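Flagellar brake protein YcgR (Klebsiella pneumoniae, PDB 5KEC) binds cyclic di-GMP and, as the transcriptional activator MrkH, probably switches on type 3 fimbriae genes in biofilm formation. Local coordinates at residues Ile17-Phe20 with Arg21-Arg25; Asp216-Arg219 with Ile220-Ile223. All coordinates share one frame; numbering follows the deposited sequence.

Contact 1: Ile17-Phe20 with Arg21-Arg25; sequences IAIF and REELR
Ile17 meets Arg21 one helical turn further on, by backbone and by side chain. Its carbonyl takes the amide of Arg21 in a nearly linear bond, Arg21 N to Ile17 O at 3.0 Å with 170° at the hydrogen. Beside it the two side chains run the same way, and Ile17 CG2 lies 3.8 Å from Arg21 NE. With CG2 of Ile17 anti to its N and Arg21 CG beside its own N (chi1 -70°), the extended Arg21 chain runs alongside the methyl. Ala18 adds a less straight bond, 147° at the hydrogen, from Glu22 N to its O at 3.2 Å. Ile19 repeats the first pattern with Glu23, whose N reaches Ile19 O at 3.0 Å. The chain of Glu23 bends beyond CG, and that CG packs 4.1 Å from Ile19 CG2. The buried carboxylate has both oxygens hydrogen-bonded, OE1 with Thr28 OG1 and OE2 with Ser71 OG. Phe20 closes the series, its O accepting Leu24 N at 2.9 Å. Four successive i to i+4 bonds therefore define a regular alpha-helical stretch of helix 13-25. The buried ring of Phe20 meets Phe78 edge-to-face and also touches Phe51, Leu43 and Val46, while Ile19 touches Leu104, so this helix packs on strands 37-46 and 104-107 of the antiparallel sheet in the MrkH-like, YcgR-like domain.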
# COMPACT_ATOMS: atom_id res chain seq x y z
N ILE B 17 -18.91 -1.87 14.26
CA ILE B 17 -20.17 -1.78 13.53
C ILE B 17 -20.82 -0.43 13.81
O ILE B 17 -21.21 0.27 12.88
CB ILE B 17 -21.13 -2.93 13.90
CG1 ILE B 17 -20.55 -4.26 13.45
CG2 ILE B 17 -22.48 -2.72 13.25
CD1 ILE B 17 -21.39 -5.48 13.86
N ALA B 18 -20.91 -0.07 15.09
CA ALA B 18 -21.49 1.20 15.50
C ALA B 18 -20.81 2.40 14.83
O ALA B 18 -21.48 3.36 14.44
CB ALA B 18 -21.44 1.35 17.01
N ILE B 19 -19.49 2.34 14.70
CA ILE B 19 -18.73 3.43 14.09
C ILE B 19 -19.02 3.53 12.59
O ILE B 19 -19.20 4.63 12.06
CB ILE B 19 -17.21 3.29 14.32
CG1 ILE B 19 -16.85 3.70 15.75
CG2 ILE B 19 -16.44 4.14 13.32
CD1 ILE B 19 -15.46 3.25 16.18
N PHE B 20 -19.08 2.39 11.92
CA PHE B 20 -19.38 2.40 10.49
C PHE B 20 -20.78 2.96 10.21
O PHE B 20 -20.95 3.79 9.31
CB PHE B 20 -19.19 1.01 9.86
CG PHE B 20 -17.81 0.78 9.34
CD1 PHE B 20 -16.74 0.61 10.20
CD2 PHE B 20 -17.57 0.74 7.97
CE1 PHE B 20 -15.46 0.41 9.72
CE2 PHE B 20 -16.29 0.54 7.48
CZ PHE B 20 -15.23 0.38 8.36
N ARG B 21 -21.76 2.53 10.99
CA ARG B 21 -23.13 3.01 10.84
C ARG B 21 -23.23 4.52 11.01
O ARG B 21 -23.99 5.18 10.30
CB ARG B 21 -24.06 2.31 11.82
CG ARG B 21 -24.30 0.84 11.52
CD ARG B 21 -25.42 0.29 12.38
NE ARG B 21 -25.70 -1.12 12.10
CZ ARG B 21 -26.46 -1.54 11.10
NH1 ARG B 21 -27.01 -0.67 10.26
NH2 ARG B 21 -26.66 -2.84 10.92
N GLU B 22 -22.46 5.06 11.94
CA GLU B 22 -22.48 6.49 12.22
C GLU B 22 -21.84 7.28 11.09
O GLU B 22 -22.40 8.26 10.60
CB GLU B 22 -21.78 6.80 13.54
CG GLU B 22 -21.73 8.27 13.88
CD GLU B 22 -21.29 8.53 15.31
OE1 GLU B 22 -20.10 8.31 15.63
OE2 GLU B 22 -22.15 8.94 16.12
N GLU B 23 -20.65 6.85 10.66
CA GLU B 23 -19.95 7.54 9.59
C GLU B 23 -20.76 7.47 8.29
O GLU B 23 -20.80 8.43 7.51
CB GLU B 23 -18.55 6.96 9.40
CG GLU B 23 -17.68 7.02 10.65
CD GLU B 23 -17.55 8.43 11.22
OE1 GLU B 23 -17.48 9.40 10.44
OE2 GLU B 23 -17.50 8.57 12.45
N LEU B 24 -21.43 6.34 8.06
CA LEU B 24 -22.34 6.21 6.93
C LEU B 24 -23.37 7.34 6.96
O LEU B 24 -23.61 8.03 5.95
CB LEU B 24 -23.04 4.86 6.98
CG LEU B 24 -24.30 4.72 6.12
CD1 LEU B 24 -23.92 4.40 4.69
CD2 LEU B 24 -25.19 3.63 6.70
N ARG B 25 -23.96 7.53 8.14
CA ARG B 25 -25.03 8.49 8.36
C ARG B 25 -24.55 9.93 8.24
O ARG B 25 -25.32 10.84 7.92
CB ARG B 25 -25.65 8.26 9.75
CG ARG B 25 -26.69 9.27 10.16
CD ARG B 25 -27.30 8.92 11.51
NE ARG B 25 -26.41 9.23 12.62
CZ ARG B 25 -26.60 8.80 13.87
NH1 ARG B 25 -27.65 8.03 14.16
NH2 ARG B 25 -25.75 9.13 14.83

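Contact 2: Asp216-Arg219 with Ile220-Ile223; sequences DQRR and IEKI
Ile220 N donates to Asp216 O at 3.0 Å, one of the i to i+4 bonds of helix 214-234. This C-terminal helix packs on the antiparallel sheet of what is consistent with a PilZ domain, given the protein's name and its cyclic di-GMP-binding arginines, Asp141, Ser143 and Gly146. The CG1 branch of Ile220 lies 3.4 Å from Asp216 O, and its side chain touches Phe211 and Ile178, which places this face of the helix against strand 177-193. Glu221 bonds through N to Gln217 O at 2.8 Å, and folds CG beside its own N (chi1 -74°), which carries the extended chain back over the preceding turn. There its carboxylate plane stands 58° from the amide of Gln217, whose NE2 gives a weak hydrogen bond to Glu221 OE1 at 3.5 Å. Lys222 N bonds to Arg218 O at 2.9 Å, and the aliphatic CG of Lys222 also rests on that carbonyl. Ile223 N completes the series on Arg219 O, at 3.2 Å and 164°, while its side chain touches Leu172 and Tyr175. Arg219 directs its guanidinium outside the pair, NH2 donating to the carbonyl of Tyr175. CG1 of Ile223 lies 3.3 Å from Arg219 O.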
# COMPACT_ATOMS: atom_id res chain seq x y z
N ASP B 216 11.17 -10.16 8.48
CA ASP B 216 11.62 -9.42 7.31
C ASP B 216 11.01 -8.02 7.27
O ASP B 216 11.70 -7.03 7.06
CB ASP B 216 11.31 -10.18 6.02
CG ASP B 216 12.15 -11.43 5.89
OD1 ASP B 216 13.23 -11.48 6.52
OD2 ASP B 216 11.74 -12.36 5.16
N GLN B 217 9.70 -7.94 7.49
CA GLN B 217 9.01 -6.66 7.52
C GLN B 217 9.51 -5.77 8.66
O GLN B 217 9.66 -4.56 8.49
CB GLN B 217 7.50 -6.86 7.63
CG GLN B 217 6.72 -5.58 7.84
CD GLN B 217 5.30 -5.85 8.30
OE1 GLN B 217 4.46 -6.29 7.51
NE2 GLN B 217 5.04 -5.62 9.57
N ARG B 218 9.77 -6.37 9.82
CA ARG B 218 10.30 -5.61 10.95
C ARG B 218 11.66 -5.02 10.61
O ARG B 218 11.95 -3.87 10.96
CB ARG B 218 10.41 -6.48 12.20
CG ARG B 218 9.13 -6.58 13.01
CD ARG B 218 9.44 -7.10 14.42
NE ARG B 218 8.26 -7.12 15.28
CZ ARG B 218 7.57 -8.22 15.58
NH1 ARG B 218 7.94 -9.39 15.08
NH2 ARG B 218 6.52 -8.15 16.38
N ARG B 219 12.50 -5.80 9.94
CA ARG B 219 13.79 -5.29 9.51
C ARG B 219 13.60 -4.11 8.57
O ARG B 219 14.30 -3.10 8.69
CB ARG B 219 14.62 -6.39 8.85
CG ARG B 219 15.16 -7.41 9.84
CD ARG B 219 15.86 -8.55 9.12
NE ARG B 219 17.13 -8.14 8.54
CZ ARG B 219 17.80 -8.84 7.64
NH1 ARG B 219 17.31 -10.00 7.19
NH2 ARG B 219 18.95 -8.38 7.16
N ILE B 220 12.66 -4.22 7.65
CA ILE B 220 12.37 -3.12 6.73
C ILE B 220 11.89 -1.89 7.49
O ILE B 220 12.27 -0.76 7.18
CB ILE B 220 11.30 -3.51 5.68
CG1 ILE B 220 11.86 -4.55 4.71
CG2 ILE B 220 10.84 -2.30 4.91
CD1 ILE B 220 13.03 -4.05 3.90
N GLU B 221 11.04 -2.11 8.50
CA GLU B 221 10.46 -1.01 9.27
C GLU B 221 11.51 -0.28 10.10
O GLU B 221 11.43 0.93 10.29
CB GLU B 221 9.31 -1.53 10.14
CG GLU B 221 8.05 -1.84 9.33
CD GLU B 221 7.01 -2.65 10.10
OE1 GLU B 221 7.39 -3.45 10.97
OE2 GLU B 221 5.80 -2.47 9.81
N LYS B 222 12.52 -1.02 10.57
CA LYS B 222 13.61 -0.40 11.31
C LYS B 222 14.48 0.47 10.41
O LYS B 222 14.90 1.55 10.81
CB LYS B 222 14.46 -1.46 12.01
CG LYS B 222 13.74 -2.13 13.16
CD LYS B 222 14.67 -3.06 13.94
CE LYS B 222 15.19 -4.19 13.07
NZ LYS B 222 16.03 -5.14 13.85
N ILE B 223 14.74 -0.01 9.20
CA ILE B 223 15.46 0.78 8.22
C ILE B 223 14.69 2.06 7.91
O ILE B 223 15.28 3.14 7.80
CB ILE B 223 15.67 -0.00 6.92
CG1 ILE B 223 16.50 -1.26 7.16
CG2 ILE B 223 16.32 0.89 5.86
CD1 ILE B 223 16.61 -2.15 5.95

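Contacts 1 and 2 are both local contacts along a helix, made by i to i+4 bonds, but on different helices, 13-25 and 214-234, and each helix packs on a different antiparallel sheet. Their centres lie 35 Å apart and their nearest atoms about 21 Å, so neither touches the other. Both are partly buried. Contact 1 buries one aromatic ring, Phe20, and one carboxylate, Glu23. Contact 2 buries Ile220, Ile223 and Asp216, the last bonded to His213, and adds a weak amide-to-carboxylate bond on a partly exposed side. Each also lies near residues that bind cyclic di-GMP in another structure: the side chain of Glu23 is about 8 Å from that of His70, that of Ile220 about 7 Å from that of Ser143 and about as far from Gly146.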